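Local coordinates for protein beta-hydroxyacid dehydrogenase, 3-hydroxyisobutyrate dehydrogenase (Saccharomonospora xinjiangensis XJ-54, PDB 6GRL) that probably binds NADP and reduces imines, as an S-selective imine reductase of the beta-hydroxyacid dehydrogenase family active in reductive amination, at residues A[236-241]-A[294-299]; A[249-254]-A[280-285]; A[256-261]-A[276-281]; A[260-265]-A[270-275]. All coordinates share one frame; numbering follows the deposited sequence.

Contact 1. Residues A[236-241]-A[294-299]; sequences GKAIGS and GFSSLF
Ile239, Ser296 and Phe299 supply most of the 190 Å² buried where the last turns of helix 229-241 lean on the short turn near the C-terminus. Both branches of the isoleucine are used. Its CG2 stands anti to the backbone N and reaches the Phe299 ring, 3.5 Å from CD2, at an oblique angle to the ring. The other branch packs at the base of the same residue: Ile239 CD1 lies 3.8 Å from Phe299 CB, and Ile239 CG1 is 3.6 Å from the backbone O of Ser296. The two side chains cross at about a right angle; no hydrogen bond runs between the segments. Were Ile239 cut back to an alanine, the CD2 side of the Phe299 ring would probably lose its apolar neighbour and a gap would open beside the Ser296 carbonyl. The preceding residue, Ala238, brings CB to 3.8 Å from Ser296 OG. The turn has its own bonds: Ser297 OG and Ser297 N both donate to Gly294 O, the hydroxyl at 2.6 Å, while Asp247 receives Phe295 N and Ser296 N. This is apolar packing of a helix end against a 3-10 turn, within the helical C-terminal domain of the reductive aminase-like family.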
loop_
_atom_site.group_PDB
_atom_site.type_symbol
_atom_site.label_atom_id
_atom_site.label_comp_id
_atom_site.label_asym_id
_atom_site.label_seq_id
_atom_site.Cartn_x
_atom_site.Cartn_y
_atom_site.Cartn_z
ATOM N N GLY A 236 6.287 -7.041 -17.048
ATOM C CA GLY A 236 6.001 -5.619 -17.061
ATOM C C GLY A 236 6.775 -4.874 -18.129
ATOM O O GLY A 236 6.270 -3.906 -18.704
ATOM N N LYS A 237 8.004 -5.312 -18.412
ATOM C CA LYS A 237 8.782 -4.692 -19.478
ATOM C C LYS A 237 8.197 -5.017 -20.848
ATOM O O LYS A 237 8.165 -4.158 -21.735
ATOM C CB LYS A 237 10.240 -5.143 -19.397
ATOM C CG LYS A 237 11.079 -4.358 -18.403
ATOM C CD LYS A 237 12.433 -3.996 -18.993
ATOM C CE LYS A 237 13.373 -5.189 -18.991
ATOM N NZ LYS A 237 13.887 -5.484 -17.624
ATOM N N ALA A 238 7.732 -6.254 -21.037
ATOM C CA ALA A 238 7.124 -6.624 -22.310
ATOM C C ALA A 238 5.812 -5.884 -22.531
ATOM O O ALA A 238 5.507 -5.467 -23.654
ATOM C CB ALA A 238 6.907 -8.136 -22.368
ATOM N N ILE A 239 5.027 -5.706 -21.466
ATOM C CA ILE A 239 3.756 -4.999 -21.585
ATOM C C ILE A 239 3.989 -3.517 -21.852
ATOM O O ILE A 239 3.308 -2.908 -22.687
ATOM C CB ILE A 239 2.911 -5.226 -20.319
ATOM C CG1 ILE A 239 2.340 -6.646 -20.308
ATOM C CG2 ILE A 239 1.806 -4.186 -20.214
ATOM C CD1 ILE A 239 1.775 -7.068 -18.969
ATOM N N GLY A 240 4.955 -2.914 -21.156
ATOM C CA GLY A 240 5.216 -1.498 -21.342
ATOM C C GLY A 240 5.753 -1.155 -22.717
ATOM O O GLY A 240 5.570 -0.031 -23.194
ATOM N N SER A 241 6.415 -2.108 -23.374
ATOM C CA SER A 241 6.986 -1.875 -24.693
ATOM C C SER A 241 6.146 -2.441 -25.828
ATOM O O SER A 241 6.311 -2.009 -26.974
ATOM C CB SER A 241 8.396 -2.473 -24.775
ATOM O OG SER A 241 8.350 -3.889 -24.758
ATOM N N GLY A 294 3.302 -14.812 -25.695
ATOM C CA GLY A 294 3.281 -15.433 -24.385
ATOM C C GLY A 294 2.174 -14.949 -23.471
ATOM O O GLY A 294 1.202 -14.336 -23.924
ATOM N N PHE A 295 2.323 -15.218 -22.172
ATOM C CA PHE A 295 1.268 -14.895 -21.216
ATOM C C PHE A 295 1.070 -13.391 -21.080
ATOM O O PHE A 295 -0.066 -12.922 -20.938
ATOM C CB PHE A 295 1.588 -15.510 -19.854
ATOM C CG PHE A 295 0.492 -15.335 -18.844
ATOM C CD1 PHE A 295 -0.530 -16.265 -18.746
ATOM C CD2 PHE A 295 0.476 -14.236 -18.002
ATOM C CE1 PHE A 295 -1.544 -16.105 -17.822
ATOM C CE2 PHE A 295 -0.536 -14.069 -17.080
ATOM C CZ PHE A 295 -1.546 -15.004 -16.987
ATOM N N SER A 296 2.159 -12.618 -21.105
ATOM C CA SER A 296 2.044 -11.178 -20.904
ATOM C C SER A 296 1.198 -10.520 -21.986
ATOM O O SER A 296 0.600 -9.464 -21.748
ATOM C CB SER A 296 3.433 -10.542 -20.854
ATOM O OG SER A 296 4.126 -10.724 -22.075
ATOM N N SER A 297 1.120 -11.131 -23.171
ATOM C CA SER A 297 0.331 -10.561 -24.257
ATOM C C SER A 297 -1.165 -10.610 -23.979
ATOM O O SER A 297 -1.927 -9.892 -24.634
ATOM C CB SER A 297 0.640 -11.282 -25.570
ATOM O OG SER A 297 0.102 -12.593 -25.573
ATOM N N LEU A 298 -1.604 -11.438 -23.027
ATOM C CA LEU A 298 -3.016 -11.464 -22.664
ATOM C C LEU A 298 -3.474 -10.142 -22.065
ATOM O O LEU A 298 -4.681 -9.878 -22.020
ATOM C CB LEU A 298 -3.287 -12.606 -21.684
ATOM C CG LEU A 298 -2.903 -14.001 -22.187
ATOM C CD1 LEU A 298 -3.169 -15.052 -21.120
ATOM C CD2 LEU A 298 -3.638 -14.341 -23.478
ATOM N N PHE A 299 -2.536 -9.307 -21.608
ATOM C CA PHE A 299 -2.894 -7.988 -21.101
ATOM C C PHE A 299 -3.564 -7.139 -22.173
ATOM O O PHE A 299 -4.370 -6.258 -21.853
ATOM C CB PHE A 299 -1.648 -7.285 -20.564
ATOM C CG PHE A 299 -1.943 -6.035 -19.791
ATOM C CD1 PHE A 299 -2.545 -6.101 -18.546
ATOM C CD2 PHE A 299 -1.608 -4.794 -20.305
ATOM C CE1 PHE A 299 -2.817 -4.947 -17.831
ATOM C CE2 PHE A 299 -1.871 -3.638 -19.594
ATOM C CZ PHE A 299 -2.478 -3.715 -18.355
#

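Contact 2. Residues A[249-254]-A[280-285]; sequences GSLRVQ and ELMDQR
With CG anti to the carbonyl carbon (chi1 -74°) and the rest of the chain extended, Met282 reaches straight from helix 273-287 to the first turn of helix 251-267. Leu251 has its CG in the corresponding place (chi1 -81°), and its two methyls divide the work. CD2 packs on Met282 CG at 3.8 Å, whereas CD1 rests on the aliphatic base of Arg285, 3.5 Å from its CG. The arginine bends at chi2, and beyond that bend its guanidinium leads away to Gln293, where NH2 bonds to OE1; only the methylene part serves this contact. Met282 continues across Gln254 at roughly a right angle, its CE 3.6 Å from Gln254 CB and 3.4 Å from Gln254 OE1. The amide end of Gln254 is turned back toward its own segment: NE2 donates to Gly249 O at 2.7 Å, with an N-H...O angle of 156°. Gly249 O lies near the amide plane of Gln254, although NE2 itself stands well above the carbonyl plane of the glycine. That bond restrains the amide against rotation while the methionine methyl lies beside its oxygen. Ser250 is the N-cap, its OG accepting a weak bond from Val253 N. The arrangement is a capped helix start packed, through buried apolar side chains, on the neighbouring helix of an antiparallel helical hairpin.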
loop_
_atom_site.group_PDB
_atom_site.type_symbol
_atom_site.label_atom_id
_atom_site.label_comp_id
_atom_site.label_asym_id
_atom_site.label_seq_id
_atom_site.Cartn_x
_atom_site.Cartn_y
_atom_site.Cartn_z
ATOM N N GLY A 249 6.765 -20.323 -22.667
ATOM C CA GLY A 249 6.402 -21.034 -23.872
ATOM C C GLY A 249 5.367 -20.278 -24.684
ATOM O O GLY A 249 4.787 -19.279 -24.251
ATOM N N SER A 250 5.140 -20.768 -25.900
ATOM C CA SER A 250 4.136 -20.163 -26.761
ATOM C C SER A 250 2.748 -20.336 -26.155
ATOM O O SER A 250 2.497 -21.259 -25.377
ATOM C CB SER A 250 4.178 -20.785 -28.157
ATOM O OG SER A 250 3.680 -22.111 -28.139
ATOM N N LEU A 251 1.840 -19.428 -26.521
ATOM C CA LEU A 251 0.479 -19.507 -26.003
ATOM C C LEU A 251 -0.214 -20.791 -26.437
ATOM O O LEU A 251 -1.094 -21.289 -25.726
ATOM C CB LEU A 251 -0.324 -18.288 -26.450
ATOM C CG LEU A 251 -0.081 -17.036 -25.607
ATOM C CD1 LEU A 251 -0.780 -15.841 -26.215
ATOM C CD2 LEU A 251 -0.538 -17.259 -24.171
ATOM N N ARG A 252 0.164 -21.338 -27.595
ATOM C CA ARG A 252 -0.406 -22.609 -28.028
ATOM C C ARG A 252 -0.038 -23.730 -27.064
ATOM O O ARG A 252 -0.876 -24.578 -26.734
ATOM C CB ARG A 252 0.065 -22.940 -29.444
ATOM C CG ARG A 252 -0.714 -22.231 -30.538
ATOM C CD ARG A 252 -0.160 -22.561 -31.915
ATOM N NE ARG A 252 0.577 -21.439 -32.490
ATOM C CZ ARG A 252 0.022 -20.476 -33.218
ATOM N NH1 ARG A 252 -1.279 -20.496 -33.468
ATOM N NH2 ARG A 252 0.770 -19.492 -33.699
ATOM N N VAL A 253 1.213 -23.747 -26.600
ATOM C CA VAL A 253 1.639 -24.760 -25.640
ATOM C C VAL A 253 0.966 -24.536 -24.292
ATOM O O VAL A 253 0.517 -25.487 -23.640
ATOM C CB VAL A 253 3.175 -24.759 -25.517
ATOM C CG1 VAL A 253 3.621 -25.614 -24.341
ATOM C CG2 VAL A 253 3.810 -25.249 -26.810
ATOM N N GLN A 254 0.873 -23.277 -23.855
ATOM C CA GLN A 254 0.273 -22.993 -22.555
ATOM C C GLN A 254 -1.219 -23.302 -22.551
ATOM O O GLN A 254 -1.753 -23.783 -21.544
ATOM C CB GLN A 254 0.516 -21.535 -22.167
ATOM C CG GLN A 254 1.965 -21.082 -22.265
ATOM C CD GLN A 254 2.207 -19.744 -21.587
ATOM O OE1 GLN A 254 1.481 -19.354 -20.671
ATOM N NE2 GLN A 254 3.228 -19.027 -22.046
ATOM N N GLU A 280 -9.624 -19.169 -21.603
ATOM C CA GLU A 280 -10.427 -18.426 -22.569
ATOM C C GLU A 280 -9.638 -17.269 -23.169
ATOM O O GLU A 280 -9.737 -16.996 -24.371
ATOM C CB GLU A 280 -11.709 -17.918 -21.909
ATOM C CG GLU A 280 -12.929 -18.782 -22.182
ATOM C CD GLU A 280 -13.310 -18.808 -23.650
ATOM O OE1 GLU A 280 -13.785 -17.772 -24.162
ATOM O OE2 GLU A 280 -13.135 -19.865 -24.292
ATOM N N LEU A 281 -8.850 -16.573 -22.344
ATOM C CA LEU A 281 -8.016 -15.491 -22.860
ATOM C C LEU A 281 -6.943 -16.024 -23.803
ATOM O O LEU A 281 -6.663 -15.415 -24.842
ATOM C CB LEU A 281 -7.378 -14.721 -21.703
ATOM C CG LEU A 281 -8.324 -13.883 -20.841
ATOM C CD1 LEU A 281 -7.620 -13.411 -19.578
ATOM C CD2 LEU A 281 -8.865 -12.700 -21.629
ATOM N N MET A 282 -6.335 -17.161 -23.456
ATOM C CA MET A 282 -5.321 -17.751 -24.324
ATOM C C MET A 282 -5.917 -18.169 -25.661
ATOM O O MET A 282 -5.324 -17.920 -26.717
ATOM C CB MET A 282 -4.677 -18.953 -23.636
ATOM C CG MET A 282 -3.724 -18.595 -22.518
ATOM S SD MET A 282 -3.053 -20.078 -21.756
ATOM C CE MET A 282 -1.897 -19.364 -20.589
ATOM N N ASP A 283 -7.089 -18.809 -25.635
ATOM C CA ASP A 283 -7.715 -19.254 -26.875
ATOM C C ASP A 283 -8.065 -18.073 -27.771
ATOM O O ASP A 283 -7.946 -18.158 -28.998
ATOM C CB ASP A 283 -8.963 -20.083 -26.569
ATOM C CG ASP A 283 -8.633 -21.440 -25.976
ATOM O OD1 ASP A 283 -7.460 -21.860 -26.060
ATOM O OD2 ASP A 283 -9.549 -22.093 -25.434
ATOM N N GLN A 284 -8.495 -16.959 -27.174
ATOM C CA GLN A 284 -8.825 -15.782 -27.972
ATOM C C GLN A 284 -7.577 -15.170 -28.596
ATOM O O GLN A 284 -7.584 -14.804 -29.777
ATOM C CB GLN A 284 -9.559 -14.754 -27.111
ATOM C CG GLN A 284 -10.016 -13.524 -27.877
ATOM C CD GLN A 284 -10.995 -13.859 -28.987
ATOM O OE1 GLN A 284 -11.910 -14.662 -28.803
ATOM N NE2 GLN A 284 -10.803 -13.246 -30.150
ATOM N N ARG A 285 -6.495 -15.058 -27.822
ATOM C CA ARG A 285 -5.258 -14.492 -28.354
ATOM C C ARG A 285 -4.672 -15.376 -29.448
ATOM O O ARG A 285 -4.098 -14.871 -30.421
ATOM C CB ARG A 285 -4.248 -14.288 -27.225
ATOM C CG ARG A 285 -3.017 -13.493 -27.625
ATOM C CD ARG A 285 -3.322 -12.014 -27.777
ATOM N NE ARG A 285 -2.112 -11.245 -28.055
ATOM C CZ ARG A 285 -2.106 -9.973 -28.439
ATOM N NH1 ARG A 285 -3.250 -9.319 -28.593
ATOM N NH2 ARG A 285 -0.957 -9.354 -28.671
#

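Contact 3. Residues A[256-261]-A[276-281]; sequences ALMDDL and REVKEL
Asp259 OD1 accepts a hydrogen bond from a water at 2.6 Å, and the same water takes a weak, longer bond from Lys279 NZ, so the two opposite charges are linked indirectly, on the side where Asp259 is exposed. They do not touch: OD1 and NZ are 4.9 Å apart, and the ammonium has its salt bridge with Asp283, one turn further along its own helix. The water bridge spans a helical hairpin, in which helices 251-267 and 273-287 run antiparallel; their short segments here have axes 9.4 Å apart at closest approach and inclined at 156°. Apart from its ammonium, the lysine works as a hydrocarbon. Its CG lies anti to the backbone N (chi1 174°) and the chain folds at chi2 and again at chi4, which lays CD 3.8 Å from Met258 CB and brings CE to 3.9 Å from Asp259 CB. The methylenes thereby cover the base of the methionine while the charged nitrogen goes on to Asp283 and the water. Met258 takes the buried side. Bent at chi2 and chi3, it curls round to meet Val278 at about a right angle, with Met275 and Met282 of the facing helix also touching it. The methionine ends in a methyl, CE, which sits 3.9 Å from Val278 CB and equally near CG1.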
loop_
_atom_site.group_PDB
_atom_site.type_symbol
_atom_site.label_atom_id
_atom_site.label_comp_id
_atom_site.label_asym_id
_atom_site.label_seq_id
_atom_site.Cartn_x
_atom_site.Cartn_y
_atom_site.Cartn_z
ATOM N N ALA A 256 -2.910 -25.604 -24.253
ATOM C CA ALA A 256 -3.107 -27.042 -24.104
ATOM C C ALA A 256 -2.834 -27.486 -22.672
ATOM O O ALA A 256 -3.507 -28.382 -22.151
ATOM C CB ALA A 256 -2.211 -27.801 -25.084
ATOM N N LEU A 257 -1.851 -26.862 -22.018
ATOM C CA LEU A 257 -1.581 -27.173 -20.620
ATOM C C LEU A 257 -2.714 -26.709 -19.716
ATOM O O LEU A 257 -3.014 -27.367 -18.714
ATOM C CB LEU A 257 -0.257 -26.540 -20.190
ATOM C CG LEU A 257 0.154 -26.698 -18.725
ATOM C CD1 LEU A 257 0.262 -28.167 -18.349
ATOM C CD2 LEU A 257 1.466 -25.974 -18.457
ATOM N N MET A 258 -3.353 -25.585 -20.053
ATOM C CA MET A 258 -4.459 -25.090 -19.239
ATOM C C MET A 258 -5.628 -26.065 -19.241
ATOM O O MET A 258 -6.246 -26.306 -18.198
ATOM C CB MET A 258 -4.907 -23.716 -19.738
ATOM C CG MET A 258 -3.898 -22.604 -19.502
ATOM S SD MET A 258 -3.393 -22.452 -17.780
ATOM C CE MET A 258 -4.963 -22.093 -17.003
ATOM N N ASP A 259 -5.950 -26.635 -20.405
ATOM C CA ASP A 259 -7.036 -27.606 -20.468
ATOM C C ASP A 259 -6.742 -28.814 -19.588
ATOM O O ASP A 259 -7.646 -29.355 -18.939
ATOM C CB ASP A 259 -7.276 -28.038 -21.915
ATOM C CG ASP A 259 -8.562 -28.821 -22.078
ATOM O OD1 ASP A 259 -9.645 -28.221 -21.914
ATOM O OD2 ASP A 259 -8.490 -30.034 -22.370
ATOM N N ASP A 260 -5.479 -29.246 -19.547
ATOM C CA ASP A 260 -5.098 -30.336 -18.655
ATOM C C ASP A 260 -5.243 -29.927 -17.195
ATOM O O ASP A 260 -5.634 -30.744 -16.352
ATOM C CB ASP A 260 -3.664 -30.772 -18.948
ATOM C CG ASP A 260 -3.482 -31.255 -20.371
ATOM O OD1 ASP A 260 -4.463 -31.755 -20.961
ATOM O OD2 ASP A 260 -2.358 -31.131 -20.902
ATOM N N LEU A 261 -4.930 -28.669 -16.880
ATOM C CA LEU A 261 -5.094 -28.177 -15.515
ATOM C C LEU A 261 -6.563 -28.151 -15.116
ATOM O O LEU A 261 -6.927 -28.587 -14.018
ATOM C CB LEU A 261 -4.481 -26.783 -15.380
ATOM C CG LEU A 261 -2.959 -26.668 -15.474
ATOM C CD1 LEU A 261 -2.539 -25.213 -15.602
ATOM C CD2 LEU A 261 -2.306 -27.305 -14.263
ATOM N N ARG A 276 -10.058 -21.453 -15.920
ATOM C CA ARG A 276 -10.921 -21.341 -17.092
ATOM C C ARG A 276 -10.856 -19.947 -17.701
ATOM O O ARG A 276 -10.941 -19.802 -18.926
ATOM C CB ARG A 276 -12.363 -21.691 -16.724
ATOM C CG ARG A 276 -12.618 -23.184 -16.610
ATOM C CD ARG A 276 -14.101 -23.498 -16.482
ATOM N NE ARG A 276 -14.356 -24.933 -16.580
ATOM C CZ ARG A 276 -14.589 -25.578 -17.721
ATOM N NH1 ARG A 276 -14.604 -24.918 -18.871
ATOM N NH2 ARG A 276 -14.809 -26.886 -17.711
ATOM N N GLU A 277 -10.706 -18.914 -16.870
ATOM C CA GLU A 277 -10.588 -17.557 -17.393
ATOM C C GLU A 277 -9.308 -17.388 -18.201
ATOM O O GLU A 277 -9.324 -16.786 -19.281
ATOM C CB GLU A 277 -10.642 -16.548 -16.244
ATOM C CG GLU A 277 -10.319 -15.121 -16.650
ATOM C CD GLU A 277 -10.050 -14.226 -15.456
ATOM O OE1 GLU A 277 -10.947 -14.091 -14.598
ATOM O OE2 GLU A 277 -8.941 -13.657 -15.374
ATOM N N VAL A 278 -8.191 -17.919 -17.697
ATOM C CA VAL A 278 -6.924 -17.819 -18.415
ATOM C C VAL A 278 -6.994 -18.587 -19.730
ATOM O O VAL A 278 -6.495 -18.124 -20.764
ATOM C CB VAL A 278 -5.770 -18.318 -17.527
ATOM C CG1 VAL A 278 -4.492 -18.444 -18.334
ATOM C CG2 VAL A 278 -5.564 -17.378 -16.353
ATOM N N LYS A 279 -7.620 -19.767 -19.712
ATOM C CA LYS A 279 -7.732 -20.564 -20.931
ATOM C C LYS A 279 -8.534 -19.832 -22.000
ATOM O O LYS A 279 -8.170 -19.853 -23.182
ATOM C CB LYS A 279 -8.367 -21.918 -20.613
ATOM C CG LYS A 279 -8.669 -22.774 -21.834
ATOM C CD LYS A 279 -7.398 -23.192 -22.553
ATOM C CE LYS A 279 -7.634 -24.426 -23.415
ATOM N NZ LYS A 279 -8.663 -24.202 -24.467
ATOM N N GLU A 280 -9.624 -19.169 -21.603
ATOM C CA GLU A 280 -10.427 -18.426 -22.569
ATOM C C GLU A 280 -9.638 -17.269 -23.169
ATOM O O GLU A 280 -9.737 -16.996 -24.371
ATOM C CB GLU A 280 -11.709 -17.918 -21.909
ATOM C CG GLU A 280 -12.929 -18.782 -22.182
ATOM C CD GLU A 280 -13.310 -18.808 -23.650
ATOM O OE1 GLU A 280 -13.785 -17.772 -24.162
ATOM O OE2 GLU A 280 -13.135 -19.865 -24.292
ATOM N N LEU A 281 -8.850 -16.573 -22.344
ATOM C CA LEU A 281 -8.016 -15.491 -22.860
ATOM C C LEU A 281 -6.943 -16.024 -23.803
ATOM O O LEU A 281 -6.663 -15.415 -24.842
ATOM C CB LEU A 281 -7.378 -14.721 -21.703
ATOM C CG LEU A 281 -8.324 -13.883 -20.841
ATOM C CD1 LEU A 281 -7.620 -13.411 -19.578
ATOM C CD2 LEU A 281 -8.865 -12.700 -21.629
HETATM O O HOH W 1 -10.578 -25.948 -22.607
#

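Contact 4. Residues A[260-265]-A[270-275]; sequences DLISHR and VEAVRM
Arg265 is the bump that fills the hollow made by Glu271, Ala272 and Met275, and it accounts for the largest share of the 394 Å² buried here. Its CG takes the position between the backbone N and the carbonyl carbon (chi1 64°), from which the chain runs on with CD 3.7 Å from Ala272 CB. A bend at chi3 then turns the guanidinium so that Met275 CG lies over one face, 3.5 Å above the plane and offset toward the rim, while Glu271 O meets its edge. A second fit lies one turn back, where Ile262 CG1 packs 3.8 Å from Met275 CB and its CD1 settles near the Met275 carbonyl. The edge contact is the strong one: Arg265 NE donates to Glu271 O at 2.6 Å, nearly straight at 170°. NH1 adds two weak, bent bonds, one to that oxygen and one, part of a salt bridge, to Glu271 OE2 at 3.0 Å. Glu271 OE1 accepts from Val273 N, and Val270 N closes the turn on Arg265 O. With a leucine in place of Arg265, Glu271 O and OE2 would probably lose these donors, leaving the carboxylate held here by the Val273 N bond alone. The chemistry implies that the connection between the two helices of the hairpin is held by polar bonds, one arginine tying both backbone and side chain of the glutamate that bonds to the helix start.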
loop_
_atom_site.group_PDB
_atom_site.type_symbol
_atom_site.label_atom_id
_atom_site.label_comp_id
_atom_site.label_asym_id
_atom_site.label_seq_id
_atom_site.Cartn_x
_atom_site.Cartn_y
_atom_site.Cartn_z
ATOM N N ASP A 260 -5.479 -29.246 -19.547
ATOM C CA ASP A 260 -5.098 -30.336 -18.655
ATOM C C ASP A 260 -5.243 -29.927 -17.195
ATOM O O ASP A 260 -5.634 -30.744 -16.352
ATOM C CB ASP A 260 -3.664 -30.772 -18.948
ATOM C CG ASP A 260 -3.482 -31.255 -20.371
ATOM O OD1 ASP A 260 -4.463 -31.755 -20.961
ATOM O OD2 ASP A 260 -2.358 -31.131 -20.902
ATOM N N LEU A 261 -4.930 -28.669 -16.880
ATOM C CA LEU A 261 -5.094 -28.177 -15.515
ATOM C C LEU A 261 -6.563 -28.151 -15.116
ATOM O O LEU A 261 -6.927 -28.587 -14.018
ATOM C CB LEU A 261 -4.481 -26.783 -15.380
ATOM C CG LEU A 261 -2.959 -26.668 -15.474
ATOM C CD1 LEU A 261 -2.539 -25.213 -15.602
ATOM C CD2 LEU A 261 -2.306 -27.305 -14.263
ATOM N N ILE A 262 -7.421 -27.638 -16.000
ATOM C CA ILE A 262 -8.845 -27.539 -15.693
ATOM C C ILE A 262 -9.452 -28.924 -15.522
ATOM O O ILE A 262 -10.225 -29.169 -14.588
ATOM C CB ILE A 262 -9.570 -26.735 -16.788
ATOM C CG1 ILE A 262 -9.045 -25.299 -16.838
ATOM C CG2 ILE A 262 -11.074 -26.758 -16.561
ATOM C CD1 ILE A 262 -9.317 -24.600 -18.154
ATOM N N SER A 263 -9.108 -29.854 -16.416
ATOM C CA SER A 263 -9.687 -31.192 -16.351
ATOM C C SER A 263 -9.316 -31.895 -15.051
ATOM O O SER A 263 -10.152 -32.572 -14.443
ATOM C CB SER A 263 -9.233 -32.015 -17.557
ATOM O OG SER A 263 -9.763 -33.328 -17.508
ATOM N N HIS A 264 -8.071 -31.732 -14.598
ATOM C CA HIS A 264 -7.620 -32.449 -13.408
ATOM C C HIS A 264 -8.315 -31.937 -12.151
ATOM O O HIS A 264 -8.857 -32.725 -11.368
ATOM C CB HIS A 264 -6.101 -32.340 -13.270
ATOM C CG HIS A 264 -5.582 -32.815 -11.948
ATOM N ND1 HIS A 264 -4.901 -31.993 -11.076
ATOM C CD2 HIS A 264 -5.660 -34.024 -11.344
ATOM C CE1 HIS A 264 -4.573 -32.679 -9.996
ATOM N NE2 HIS A 264 -5.022 -33.913 -10.133
ATOM N N ARG A 265 -8.311 -30.618 -11.937
ATOM C CA ARG A 265 -8.900 -30.085 -10.712
ATOM C C ARG A 265 -10.414 -30.265 -10.699
ATOM O O ARG A 265 -11.003 -30.525 -9.645
ATOM C CB ARG A 265 -8.520 -28.613 -10.532
ATOM C CG ARG A 265 -9.056 -27.664 -11.590
ATOM C CD ARG A 265 -8.257 -26.368 -11.600
ATOM N NE ARG A 265 -8.530 -25.532 -10.434
ATOM C CZ ARG A 265 -7.590 -24.941 -9.701
ATOM N NH1 ARG A 265 -7.929 -24.189 -8.660
ATOM N NH2 ARG A 265 -6.311 -25.107 -10.003
ATOM N N VAL A 270 -12.830 -29.516 -7.508
ATOM C CA VAL A 270 -12.269 -28.235 -7.096
ATOM C C VAL A 270 -12.619 -27.183 -8.139
ATOM O O VAL A 270 -12.731 -27.473 -9.335
ATOM C CB VAL A 270 -10.743 -28.358 -6.885
ATOM C CG1 VAL A 270 -10.124 -27.013 -6.519
ATOM C CG2 VAL A 270 -10.443 -29.390 -5.809
ATOM N N GLU A 271 -12.814 -25.948 -7.676
ATOM C CA GLU A 271 -13.119 -24.829 -8.558
ATOM C C GLU A 271 -12.023 -24.641 -9.605
ATOM O O GLU A 271 -10.904 -25.147 -9.481
ATOM C CB GLU A 271 -13.276 -23.541 -7.750
ATOM C CG GLU A 271 -11.961 -23.025 -7.177
ATOM C CD GLU A 271 -11.290 -21.999 -8.072
ATOM O OE1 GLU A 271 -11.984 -21.084 -8.561
ATOM O OE2 GLU A 271 -10.068 -22.126 -8.304
ATOM N N ALA A 272 -12.355 -23.871 -10.642
ATOM C CA ALA A 272 -11.411 -23.584 -11.715
ATOM C C ALA A 272 -11.751 -22.253 -12.373
ATOM O O ALA A 272 -11.687 -22.114 -13.599
ATOM C CB ALA A 272 -11.390 -24.708 -12.755
ATOM N N VAL A 273 -12.110 -21.256 -11.562
ATOM C CA VAL A 273 -12.579 -19.983 -12.103
ATOM C C VAL A 273 -11.452 -19.260 -12.834
ATOM O O VAL A 273 -11.612 -18.831 -13.983
ATOM C CB VAL A 273 -13.178 -19.112 -10.985
ATOM C CG1 VAL A 273 -13.403 -17.691 -11.481
ATOM C CG2 VAL A 273 -14.482 -19.719 -10.489
ATOM N N ARG A 274 -10.296 -19.111 -12.182
ATOM C CA ARG A 274 -9.186 -18.407 -12.820
ATOM C C ARG A 274 -8.560 -19.244 -13.930
ATOM O O ARG A 274 -8.132 -18.702 -14.955
ATOM C CB ARG A 274 -8.132 -18.024 -11.782
ATOM C CG ARG A 274 -8.466 -16.782 -10.965
ATOM C CD ARG A 274 -8.751 -15.566 -11.839
ATOM N NE ARG A 274 -8.495 -14.324 -11.113
ATOM C CZ ARG A 274 -9.167 -13.192 -11.293
ATOM N NH1 ARG A 274 -10.153 -13.132 -12.178
ATOM N NH2 ARG A 274 -8.860 -12.119 -10.578
ATOM N N MET A 275 -8.490 -20.564 -13.745
ATOM C CA MET A 275 -7.899 -21.414 -14.775
ATOM C C MET A 275 -8.731 -21.387 -16.051
ATOM O O MET A 275 -8.182 -21.294 -17.156
ATOM C CB MET A 275 -7.742 -22.843 -14.253
ATOM C CG MET A 275 -6.854 -22.954 -13.016
ATOM S SD MET A 275 -5.153 -22.405 -13.286
ATOM C CE MET A 275 -5.173 -20.779 -12.535
#

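Overall arrangement
Contacts 2, 3 and 4 succeed one another along a single hairpin of helices 251-267 and 273-287, from its open end to its turn; neighbouring centres are 8 Å apart. Contact 1 instead joins helix 229-241 to the turn before helix 299-302, and its loop encloses the other three. Burial is greatest in contact 2, which is apolar between its segments, while contacts 1, 3 and 4 are partly buried. Contact 3 mixes a methionine interior with a water-bridged margin, and contact 4, at the turn, is the only one with direct hydrogen bonds and a salt bridge across it. Leu251 touches Ser297, joining contact 2 to contact 1; Met258 meets both Met282 and Met275, making the hairpin interior continuous.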